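Local atomic coordinates of xyloglucan-specific endo-beta-1,4-glucanase BoGH9A (Bacteroides ovatus, PDB entry 6DHT), a protein that cleaves the beta-1,4-linked glucan backbone of xyloglucan at internal positions, releasing xyloglucan oligosaccharides. Residues Pro496-Ser501 / Pro511-Gly516; Ser536-Asp539 / Ala545-Glu548. One frame throughout, in Å; residues are numbered along the deposited sequence.

In the fold
Contacts 1 and 2 lie in series near the C-terminal end of the glycoside hydrolase family 9 catalytic region, their centres about 11 Å apart. In contact 1 all the touching residues are buried, and little more than two rings and a proline-valine pair join 496-501 to 511-516. Contact 2 is partly buried, sits farther from the centre of the chain and is polar: hydrogen bonds tie 536-539 to the short helix and its exit at 545-548. The two meet directly where His497 ND1 lies 2.8 Å from Glu548 OE1, a probable hydrogen bond. Between them they hold three predicted active-site residues, His497, Asp539 and Glu548, while contact 1 also supplies a magnesium ligand.

Contact 1 of 2, residues Pro496-Ser501 / Pro511-Gly516; sequences PHHRLS and PGFLVG. With MG (magnesium ion), chain X; EDO (1,2-ethanediol), chain F.
His498 points the CE1 corner of its imidazole at one face of the Phe513 ring, CE1 lying 3.7 Å from CZ, toward the rim of the phenyl and not over its middle. The pair is edge-to-face but tilted, with the planes 50° apart and the centroids separated by 4.7 Å. His498 has CG anti to its own backbone N (chi1 -173°), which swings the imidazole across toward 511-516, while Leu500 CB rests against one of its faces. Both ring nitrogens have partners: ND1 shares a hydrogen bond with Ser501 OG at 3.0 Å, and NE2 bonds to Gln118 OE1. Ser501 OG is also reached by the backbone N of Ile510, so one hydroxyl links the imidazole to the chain leading into 511-516. A looser apolar touch, Pro496 CB to Val515 CG1 at 4.5 Å, completes the contact.

Arg499 takes no part in that packing. Its chain runs extended to NE, away from 511-516, to a 1,2-ethanediol probably left from crystallisation; NH1 bonds to O2 at 2.9 Å and NH2 to O1 at 2.8 Å. NE bonds to Glu246 O and NH1 also to Gly170 O. Exchanging Arg499 for a leucine would probably leave those two carbonyls without their side-chain donors and the diol without its two-pronged hold. His497, a predicted active-site residue, brings CE1 to 3.2 Å from the same O2.

At the helix, Ser501 O binds magnesium at 2.1 Å, with three waters, Asp504 and Ile506 completing the site. Chemically, then, the interface is an aromatic contact whose imidazole has both nitrogens engaged, which probably limits its freedom to turn, while Arg499 gives the diol two N-H groups and His497 a ring C-H edge.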
loop_
_atom_site.group_PDB
_atom_site.type_symbol
_atom_site.label_atom_id
_atom_site.label_comp_id
_atom_site.label_asym_id
_atom_site.label_seq_id
_atom_site.Cartn_x
_atom_site.Cartn_y
_atom_site.Cartn_z
ATOM N N PRO A 496 3.854 -13.070 -11.433
ATOM C CA PRO A 496 4.506 -12.295 -10.382
ATOM C C PRO A 496 5.585 -13.046 -9.625
ATOM O O PRO A 496 5.524 -14.265 -9.475
ATOM C CB PRO A 496 3.338 -11.933 -9.435
ATOM C CG PRO A 496 2.346 -13.034 -9.678
ATOM C CD PRO A 496 2.435 -13.322 -11.141
ATOM N N HIS A 497 6.549 -12.294 -9.116
ATOM C CA HIS A 497 7.559 -12.803 -8.232
ATOM C C HIS A 497 6.916 -12.937 -6.872
ATOM O O HIS A 497 6.966 -12.020 -6.041
ATOM C CB HIS A 497 8.753 -11.843 -8.216
ATOM C CG HIS A 497 9.850 -12.234 -7.271
ATOM N ND1 HIS A 497 9.853 -11.882 -5.941
ATOM C CD2 HIS A 497 10.997 -12.933 -7.470
ATOM C CE1 HIS A 497 10.929 -12.375 -5.351
ATOM N NE2 HIS A 497 11.647 -13.010 -6.267
ATOM N N HIS A 498 6.291 -14.088 -6.661
ATOM C CA HIS A 498 5.431 -14.311 -5.494
ATOM C C HIS A 498 5.474 -15.796 -5.221
ATOM O O HIS A 498 4.926 -16.582 -5.994
ATOM C CB HIS A 498 3.998 -13.890 -5.862
ATOM C CG HIS A 498 3.029 -13.902 -4.723
ATOM N ND1 HIS A 498 1.671 -14.098 -4.910
ATOM C CD2 HIS A 498 3.193 -13.662 -3.403
ATOM C CE1 HIS A 498 1.055 -14.000 -3.744
ATOM N NE2 HIS A 498 1.955 -13.741 -2.813
ATOM N N ARG A 499 6.115 -16.191 -4.137
ATOM C CA ARG A 499 6.266 -17.622 -3.891
ATOM C C ARG A 499 4.915 -18.328 -3.770
ATOM O O ARG A 499 4.777 -19.463 -4.220
ATOM C CB ARG A 499 7.136 -17.908 -2.678
ATOM C CG ARG A 499 8.642 -17.706 -2.918
ATOM C CD ARG A 499 9.418 -17.784 -1.624
ATOM N NE ARG A 499 10.869 -17.666 -1.818
ATOM C CZ ARG A 499 11.497 -16.534 -2.082
ATOM N NH1 ARG A 499 10.802 -15.403 -2.223
ATOM N NH2 ARG A 499 12.814 -16.512 -2.209
ATOM N N LEU A 500 3.889 -17.670 -3.220
ATOM C CA LEU A 500 2.588 -18.340 -3.171
ATOM C C LEU A 500 2.012 -18.646 -4.551
ATOM O O LEU A 500 1.588 -19.769 -4.819
ATOM C CB LEU A 500 1.571 -17.512 -2.389
ATOM C CG LEU A 500 1.710 -17.467 -0.870
ATOM C CD1 LEU A 500 0.640 -16.525 -0.279
ATOM C CD2 LEU A 500 1.595 -18.811 -0.205
ATOM N N SER A 501 1.959 -17.659 -5.434
ATOM C CA SER A 501 1.413 -17.879 -6.773
ATOM C C SER A 501 2.290 -18.830 -7.596
ATOM O O SER A 501 1.795 -19.543 -8.485
ATOM C CB SER A 501 1.247 -16.571 -7.545
ATOM O OG SER A 501 0.254 -15.745 -6.933
ATOM N N PRO A 511 -5.112 -13.055 -7.106
ATOM C CA PRO A 511 -5.496 -11.720 -7.578
ATOM C C PRO A 511 -5.330 -10.620 -6.518
ATOM O O PRO A 511 -5.265 -10.881 -5.327
ATOM C CB PRO A 511 -6.995 -11.880 -7.907
ATOM C CG PRO A 511 -7.455 -12.923 -6.950
ATOM C CD PRO A 511 -6.285 -13.910 -6.850
ATOM N N GLY A 512 -5.243 -9.384 -7.010
ATOM C CA GLY A 512 -5.284 -8.193 -6.171
ATOM C C GLY A 512 -3.953 -7.569 -5.813
ATOM O O GLY A 512 -3.947 -6.580 -5.072
ATOM N N PHE A 513 -2.834 -8.104 -6.308
ATOM C CA PHE A 513 -1.515 -7.597 -5.955
ATOM C C PHE A 513 -0.965 -6.598 -6.946
ATOM O O PHE A 513 -0.910 -6.877 -8.129
ATOM C CB PHE A 513 -0.519 -8.753 -5.845
ATOM C CG PHE A 513 -0.769 -9.660 -4.671
ATOM C CD1 PHE A 513 -1.664 -10.700 -4.753
ATOM C CD2 PHE A 513 -0.096 -9.472 -3.480
ATOM C CE1 PHE A 513 -1.899 -11.532 -3.620
ATOM C CE2 PHE A 513 -0.308 -10.299 -2.359
ATOM C CZ PHE A 513 -1.198 -11.337 -2.447
ATOM N N LEU A 514 -0.519 -5.446 -6.446
ATOM C CA LEU A 514 0.195 -4.451 -7.224
ATOM C C LEU A 514 1.653 -4.870 -7.345
ATOM O O LEU A 514 2.354 -5.004 -6.330
ATOM C CB LEU A 514 0.134 -3.094 -6.519
ATOM C CG LEU A 514 0.870 -1.951 -7.234
ATOM C CD1 LEU A 514 0.400 -1.734 -8.650
ATOM C CD2 LEU A 514 0.662 -0.681 -6.424
ATOM N N VAL A 515 2.120 -5.075 -8.560
ATOM C CA VAL A 515 3.532 -5.410 -8.709
ATOM C C VAL A 515 4.393 -4.146 -8.633
ATOM O O VAL A 515 3.912 -3.037 -8.835
ATOM C CB VAL A 515 3.818 -6.215 -10.026
ATOM C CG1 VAL A 515 3.015 -7.497 -10.031
ATOM C CG2 VAL A 515 3.508 -5.388 -11.261
ATOM N N GLY A 516 5.680 -4.299 -8.342
ATOM C CA GLY A 516 6.540 -3.153 -8.088
ATOM C C GLY A 516 6.638 -2.167 -9.242
ATOM O O GLY A 516 6.640 -0.954 -9.047
HETATM MG MG MG X . 0.270 -20.302 -9.675
HETATM C C1 EDO F . 14.275 -12.881 -2.800
HETATM O O1 EDO F . 14.272 -14.286 -3.124
HETATM C C2 EDO F . 13.213 -12.525 -1.757
HETATM O O2 EDO F . 11.920 -12.764 -2.318
HETATM O O HOH W 1 -1.143 -18.954 -8.785
HETATM O O HOH W 2 1.506 -21.837 -10.290
HETATM O O HOH W 3 0.720 -18.943 -11.059
#

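Contact 2 of 2, residues Ser536-Asp539 / Ala545-Glu548; sequences SYVD and ASNE. With IMD (imidazole), chain B.
Tyr537 OH donates a short hydrogen bond, 2.6 Å, to Asn547 OD1 from an unusual direction: the hydroxyl stands above the carbonyl plane of the amide, 46° out of it, and so misses the lone pairs. The phenol and amide planes are 78° apart, and OD1 sits beside the ring's edge, as does Ser546 O, 3.4 Å from Tyr537 CE1. Phe482 and Tyr484 pack edge-to-face with the same phenol.

The other end of the amide is held as well. Asn547 ND2 gives a hydrogen bond of 2.9 Å to Asp539 OD1, which receives it on its anti lone pair, the one directed away from OD2. The carboxylate and amide planes are nearly perpendicular. Asp539 turns its carboxylate back to this amide by trailing it opposite the backbone N (chi1 -177°), and the backbone N atoms of Lys494 and His495 bond to OD2 and OD1. One asparagine thus bridges a phenol and an acid, which fixes which end of its amide is oxygen.

Nearer the middle of 536-539, Ser546 OG accepts an almost straight hydrogen bond from Val538 N at 3.1 Å, and Val538 CG2 lies alongside the same oxygen. Ser543 OG is a further partner of this hydroxyl.

Glu548 leads away from 536-539; its OE2 receives a bond at 2.7 Å from N1 of an imidazole, probably a crystallisation additive, which Tyr333 OH also holds. Asp539 and Glu548, which close the two segments, are both predicted active-site residues, the latter the proton donor, consistent with an acidic active site as in family 9 glycoside hydrolases.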
loop_
_atom_site.group_PDB
_atom_site.type_symbol
_atom_site.label_atom_id
_atom_site.label_comp_id
_atom_site.label_asym_id
_atom_site.label_seq_id
_atom_site.Cartn_x
_atom_site.Cartn_y
_atom_site.Cartn_z
ATOM N N SER A 536 11.047 -0.651 -18.396
ATOM C CA SER A 536 11.927 -1.626 -17.759
ATOM C C SER A 536 11.171 -2.543 -16.807
ATOM O O SER A 536 11.470 -2.597 -15.615
ATOM C CB SER A 536 13.055 -0.938 -16.997
ATOM O OG SER A 536 13.854 -0.188 -17.895
ATOM N N TYR A 537 10.244 -3.300 -17.376
ATOM C CA TYR A 537 9.350 -4.173 -16.631
ATOM C C TYR A 537 9.282 -5.508 -17.383
ATOM O O TYR A 537 9.126 -5.516 -18.600
ATOM C CB TYR A 537 7.932 -3.522 -16.509
ATOM C CG TYR A 537 6.909 -4.514 -16.022
ATOM C CD1 TYR A 537 6.878 -4.888 -14.686
ATOM C CD2 TYR A 537 6.019 -5.122 -16.894
ATOM C CE1 TYR A 537 6.010 -5.836 -14.240
ATOM C CE2 TYR A 537 5.155 -6.107 -16.454
ATOM C CZ TYR A 537 5.140 -6.429 -15.110
ATOM O OH TYR A 537 4.313 -7.425 -14.649
ATOM N N VAL A 538 9.412 -6.598 -16.645
ATOM C CA VAL A 538 9.202 -7.935 -17.183
ATOM C C VAL A 538 8.264 -8.744 -16.291
ATOM O O VAL A 538 8.456 -8.831 -15.091
ATOM C CB VAL A 538 10.558 -8.731 -17.360
ATOM C CG1 VAL A 538 11.338 -8.153 -18.509
ATOM C CG2 VAL A 538 11.378 -8.740 -16.084
ATOM N N ASP A 539 7.281 -9.373 -16.935
ATOM C CA ASP A 539 6.335 -10.227 -16.239
ATOM C C ASP A 539 6.859 -11.669 -16.206
ATOM O O ASP A 539 6.379 -12.551 -16.933
ATOM C CB ASP A 539 4.976 -10.121 -16.911
ATOM C CG ASP A 539 3.904 -10.935 -16.207
ATOM O OD1 ASP A 539 4.049 -11.199 -14.993
ATOM O OD2 ASP A 539 2.922 -11.288 -16.921
ATOM N N ALA A 545 13.186 -7.492 -9.341
ATOM C CA ALA A 545 13.451 -6.082 -9.631
ATOM C C ALA A 545 12.198 -5.328 -10.065
ATOM O O ALA A 545 12.040 -4.135 -9.759
ATOM C CB ALA A 545 14.533 -5.965 -10.730
ATOM N N SER A 546 11.322 -6.006 -10.791
ATOM C CA SER A 546 10.171 -5.317 -11.412
ATOM C C SER A 546 8.804 -5.943 -11.165
ATOM O O SER A 546 7.775 -5.277 -11.431
ATOM C CB SER A 546 10.371 -5.160 -12.940
ATOM O OG SER A 546 10.075 -6.358 -13.673
ATOM N N ASN A 547 8.767 -7.181 -10.688
ATOM C CA ASN A 547 7.505 -7.935 -10.627
ATOM C C ASN A 547 7.224 -8.538 -9.241
ATOM O O ASN A 547 6.458 -9.478 -9.125
ATOM C CB ASN A 547 7.497 -9.039 -11.714
ATOM C CG ASN A 547 6.137 -9.259 -12.314
ATOM O OD1 ASN A 547 5.311 -8.332 -12.393
ATOM N ND2 ASN A 547 5.909 -10.462 -12.848
ATOM N N GLU A 548 7.868 -8.000 -8.210
ATOM C CA GLU A 548 7.652 -8.395 -6.821
ATOM C C GLU A 548 6.293 -7.861 -6.316
ATOM O O GLU A 548 5.743 -6.920 -6.883
ATOM C CB GLU A 548 8.812 -7.846 -5.967
ATOM C CG GLU A 548 8.673 -7.808 -4.456
ATOM C CD GLU A 548 8.739 -9.131 -3.747
ATOM O OE1 GLU A 548 8.399 -10.183 -4.335
ATOM O OE2 GLU A 548 9.024 -9.084 -2.529
HETATM N N1 IMD B . 9.174 -6.765 -1.194
HETATM C C2 IMD B . 9.352 -6.671 0.143
HETATM N N3 IMD B . 9.191 -5.371 0.489
HETATM C C4 IMD B . 8.935 -4.654 -0.628
HETATM C C5 IMD B . 8.924 -5.539 -1.695
#